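Side-chain contacts in putative lipoprotein (Campylobacter jejuni subsp. jejuni, PDB 2G5G), which probably takes part in bacterial heme transport, binding a cofacial pair of hemes in a manner linked to its dimerization: residues A66-G69 with N70-Q74; T102-A105 with N106-T109. All coordinates share one frame; numbering follows the deposited sequence.

Interaction 1: A66-G69 with N70-Q74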
loop_
_atom_site.group_PDB
_atom_site.type_symbol
_atom_site.label_atom_id
_atom_site.label_comp_id
_atom_site.label_asym_id
_atom_site.label_seq_id
_atom_site.Cartn_x
_atom_site.Cartn_y
_atom_site.Cartn_z
ATOM N N ALA A 66 -3.759 -35.728 12.916
ATOM C CA ALA A 66 -3.000 -36.986 12.991
ATOM C C ALA A 66 -1.682 -36.774 13.748
ATOM O O ALA A 66 -1.208 -37.658 14.498
ATOM C CB ALA A 66 -2.744 -37.574 11.598
ATOM N N LEU A 67 -1.081 -35.608 13.549
ATOM C CA LEU A 67 0.214 -35.351 14.176
ATOM C C LEU A 67 0.013 -35.116 15.678
ATOM O O LEU A 67 0.784 -35.619 16.473
ATOM C CB LEU A 67 0.873 -34.126 13.552
ATOM C CG LEU A 67 1.307 -34.147 12.078
ATOM C CD1 LEU A 67 1.605 -32.707 11.659
ATOM C CD2 LEU A 67 2.532 -34.967 11.895
ATOM N N GLU A 68 -1.007 -34.333 16.018
ATOM C CA GLU A 68 -1.364 -33.958 17.408
ATOM C C GLU A 68 -1.663 -35.182 18.247
ATOM O O GLU A 68 -1.172 -35.299 19.375
ATOM C CB GLU A 68 -2.555 -32.968 17.430
ATOM C CG GLU A 68 -3.232 -32.673 18.821
ATOM C CD GLU A 68 -2.267 -32.083 19.825
ATOM O OE1 GLU A 68 -1.130 -31.719 19.410
ATOM O OE2 GLU A 68 -2.640 -31.984 21.026
ATOM N N GLY A 69 -2.463 -36.087 17.685
ATOM C CA GLY A 69 -2.848 -37.321 18.370
ATOM C C GLY A 69 -1.646 -38.183 18.700
ATOM O O GLY A 69 -1.477 -38.663 19.840
ATOM N N ASN A 70 -0.779 -38.388 17.723
ATOM C CA ASN A 70 0.415 -39.175 17.973
ATOM C C ASN A 70 1.342 -38.525 19.011
ATOM O O ASN A 70 1.841 -39.193 19.892
ATOM C CB ASN A 70 1.191 -39.431 16.679
ATOM C CG ASN A 70 2.477 -40.178 16.935
ATOM O OD1 ASN A 70 2.513 -41.413 16.889
ATOM N ND2 ASN A 70 3.539 -39.439 17.251
ATOM N N LEU A 71 1.574 -37.225 18.883
ATOM C CA LEU A 71 2.555 -36.566 19.741
ATOM C C LEU A 71 2.050 -36.398 21.177
ATOM O O LEU A 71 2.780 -36.639 22.144
ATOM C CB LEU A 71 2.960 -35.247 19.124
ATOM C CG LEU A 71 3.761 -35.489 17.826
ATOM C CD1 LEU A 71 3.881 -34.172 17.088
ATOM C CD2 LEU A 71 5.137 -36.241 18.039
ATOM N N SER A 72 0.782 -36.067 21.331
ATOM C CA SER A 72 0.235 -35.945 22.681
ATOM C C SER A 72 0.239 -37.311 23.408
ATOM O O SER A 72 0.504 -37.397 24.616
ATOM C CB SER A 72 -1.150 -35.308 22.624
ATOM O OG SER A 72 -2.035 -36.187 21.966
ATOM N N SER A 73 -0.024 -38.375 22.676
ATOM C CA SER A 73 -0.022 -39.698 23.269
ATOM C C SER A 73 1.388 -40.099 23.761
ATOM O O SER A 73 1.538 -40.975 24.604
ATOM C CB SER A 73 -0.590 -40.688 22.267
ATOM O OG SER A 73 0.385 -41.102 21.352
ATOM N N GLN A 74 2.412 -39.431 23.234
ATOM C CA GLN A 74 3.801 -39.648 23.648
ATOM C C GLN A 74 4.305 -38.581 24.617
ATOM O O GLN A 74 5.458 -38.606 25.046
ATOM C CB GLN A 74 4.690 -39.673 22.415
ATOM C CG GLN A 74 4.489 -40.898 21.553
ATOM C CD GLN A 74 5.403 -40.889 20.360
ATOM O OE1 GLN A 74 5.015 -40.464 19.272
ATOM N NE2 GLN A 74 6.641 -41.336 20.555
#
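The closing turns of helix 54-73 carry this contact, in which E68 and S72 are joined twice. The carbonyl oxygen E68 O accepts two bonds from S72: the backbone N of S72 lies 2.9 Å from E68 O with an N-H...O angle of 164°, and S72 OG reaches E68 O at the same 2.9 Å. The two donors come from opposite faces of the carbonyl plane, so the hydroxyl adds a second grip to the ordinary helical bond. A chi1 of 66° sets S72 OG between its own N and carbonyl carbon and folds it back over the preceding turn. The E68 side chain is bent at chi2, which brings OE2 within 4.0 Å of S72 CB; the same OE2 accepts from K134 N and ties this turn to the loop holding S133 and S135. Beneath the polar side, L67 and L71 share the face turned to the sheet. L71 N donates to L67 O at 3.0 Å, while L71 CG sits 3.3 Å from L67 O. Both leucines touch F78, and L67 also meets L216, as befits a helix in a beta-alpha-beta crossover packed on strands 78-82 and 214-220. At the exposed end, S73 N donates to G69 O at 3.2 Å. S73 OG instead turns to N70 O, 2.8 Å away, approaching from above the carbonyl plane, 36° out of it, and therefore not along a lone pair. N70 extends its amide past the turn, where ND2 makes a weak bond to Q74 OE1 at 2.7 Å.

Interaction 2: T102-A105 with N106-T109; sequences TIKA and NELT
K104 O accepts the backbone N-H of E107 at a short 2.6 Å, with an N-H...O angle of 148°. The donor stands well out of the carbonyl plane, 45° above it, so no lone pair points at it. The E107 side chain then turns back alongside the K104 backbone: with chi1 at -59°, CG lies beside the E107 backbone N and the chain runs extended beyond it. Its carboxylate consequently reaches K104, where E107 OE2 is 3.3 Å from K104 N. The K104 and E107 side chains cross at a slant, and K104 NZ remains 4.3 Å from E107 OE2; these opposite charges probably attract one another, but at that separation they are not in direct contact. N106 lies next to the lysine and points the same way, with its ND2 4.0 Å from K104 CE. On the apolar side, I103 CG2 presses on the main chain of the following segment, 3.7 Å from L108 CA. I103 and L108 both rest on F131 of helix 124-131, and I103 O is hydrogen-bonded to Y132 OH. One water bridges onward, donating to A105 O at 3.0 Å and accepting from T109 N at 3.1 Å. It spans the four-residue step that a direct helical bond would otherwise close. Both corner residues, A105 and N106, have helical-type backbone angles, with N106 near the values of the second corner of a type I turn; together with the bond from E107 N to K104 O, this identifies residues 104-107 as a type I beta turn leading into the short helix 108-111.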
loop_
_atom_site.group_PDB
_atom_site.type_symbol
_atom_site.label_atom_id
_atom_site.label_comp_id
_atom_site.label_asym_id
_atom_site.label_seq_id
_atom_site.Cartn_x
_atom_site.Cartn_y
_atom_site.Cartn_z
ATOM N N THR A 102 -11.126 -20.832 29.338
ATOM C CA THR A 102 -11.925 -19.656 29.690
ATOM C C THR A 102 -12.383 -18.865 28.439
ATOM O O THR A 102 -13.268 -18.008 28.503
ATOM C CB THR A 102 -11.118 -18.801 30.722
ATOM O OG1 THR A 102 -11.655 -19.023 32.034
ATOM C CG2 THR A 102 -11.100 -17.311 30.399
ATOM N N ILE A 103 -11.785 -19.193 27.297
ATOM C CA ILE A 103 -12.152 -18.587 26.023
ATOM C C ILE A 103 -13.129 -19.517 25.302
ATOM O O ILE A 103 -12.862 -20.704 25.122
ATOM C CB ILE A 103 -10.894 -18.307 25.176
ATOM C CG1 ILE A 103 -9.952 -17.364 25.930
ATOM C CG2 ILE A 103 -11.274 -17.708 23.842
ATOM C CD1 ILE A 103 -8.490 -17.649 25.717
ATOM N N LYS A 104 -14.291 -18.991 24.940
ATOM C CA LYS A 104 -15.307 -19.809 24.288
ATOM C C LYS A 104 -15.196 -19.622 22.773
ATOM O O LYS A 104 -14.635 -18.627 22.313
ATOM C CB LYS A 104 -16.702 -19.433 24.799
ATOM C CG LYS A 104 -17.677 -20.603 24.922
ATOM C CD LYS A 104 -18.646 -20.387 26.084
ATOM C CE LYS A 104 -19.383 -19.048 25.974
ATOM N NZ LYS A 104 -20.177 -18.788 27.206
ATOM N N ALA A 105 -15.737 -20.575 22.013
ATOM C CA ALA A 105 -15.612 -20.589 20.546
ATOM C C ALA A 105 -15.859 -19.242 19.869
ATOM O O ALA A 105 -15.267 -18.955 18.844
ATOM C CB ALA A 105 -16.497 -21.679 19.938
ATOM N N ASN A 106 -16.719 -18.415 20.457
ATOM C CA ASN A 106 -17.037 -17.085 19.914
ATOM C C ASN A 106 -16.193 -15.948 20.497
ATOM O O ASN A 106 -16.257 -14.800 20.024
ATOM C CB ASN A 106 -18.532 -16.789 20.089
ATOM C CG ASN A 106 -18.958 -16.798 21.541
ATOM O OD1 ASN A 106 -19.120 -15.742 22.147
ATOM N ND2 ASN A 106 -19.122 -17.994 22.113
ATOM N N GLU A 107 -15.407 -16.270 21.528
ATOM C CA GLU A 107 -14.475 -15.315 22.137
ATOM C C GLU A 107 -13.074 -15.483 21.555
ATOM O O GLU A 107 -12.176 -14.688 21.855
ATOM C CB GLU A 107 -14.388 -15.526 23.652
ATOM C CG GLU A 107 -15.697 -15.395 24.427
ATOM C CD GLU A 107 -15.587 -16.031 25.809
ATOM O OE1 GLU A 107 -14.615 -15.708 26.537
ATOM O OE2 GLU A 107 -16.458 -16.858 26.157
ATOM N N LEU A 108 -12.896 -16.528 20.743
ATOM C CA LEU A 108 -11.566 -16.949 20.264
ATOM C C LEU A 108 -10.862 -15.871 19.465
ATOM O O LEU A 108 -9.706 -15.557 19.743
ATOM C CB LEU A 108 -11.644 -18.266 19.469
ATOM C CG LEU A 108 -10.312 -18.888 19.021
ATOM C CD1 LEU A 108 -9.383 -19.031 20.213
ATOM C CD2 LEU A 108 -10.505 -20.230 18.332
ATOM N N THR A 109 -11.561 -15.290 18.491
ATOM C CA THR A 109 -10.988 -14.233 17.648
ATOM C C THR A 109 -10.536 -13.003 18.431
ATOM O O THR A 109 -9.584 -12.314 18.050
ATOM C CB THR A 109 -11.943 -13.839 16.483
ATOM O OG1 THR A 109 -11.308 -12.878 15.640
ATOM C CG2 THR A 109 -13.244 -13.252 16.999
HETATM O O HOH W 1 -14.411 -16.266 17.959
#

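In the fold
Read from the N terminus, interaction 1 comes first, at the end of helix 54-73, just before the chain enters strand 78-82. Interaction 2 follows after helix 90-98, in the loop and turn that lead into helix 108-111. They stand in series: each is closed within one continuous segment, and neither encloses nor crosses the other. The centres of interactions 1 and 2 are 24 Å apart, and no direct contact joins them. Interaction 1 ties its helix to strands 78-82 and 214-220 of the mixed sheet and to the loop around K134; interaction 2 packs against helix 124-131 and Y132, whose chain leads on to that same loop.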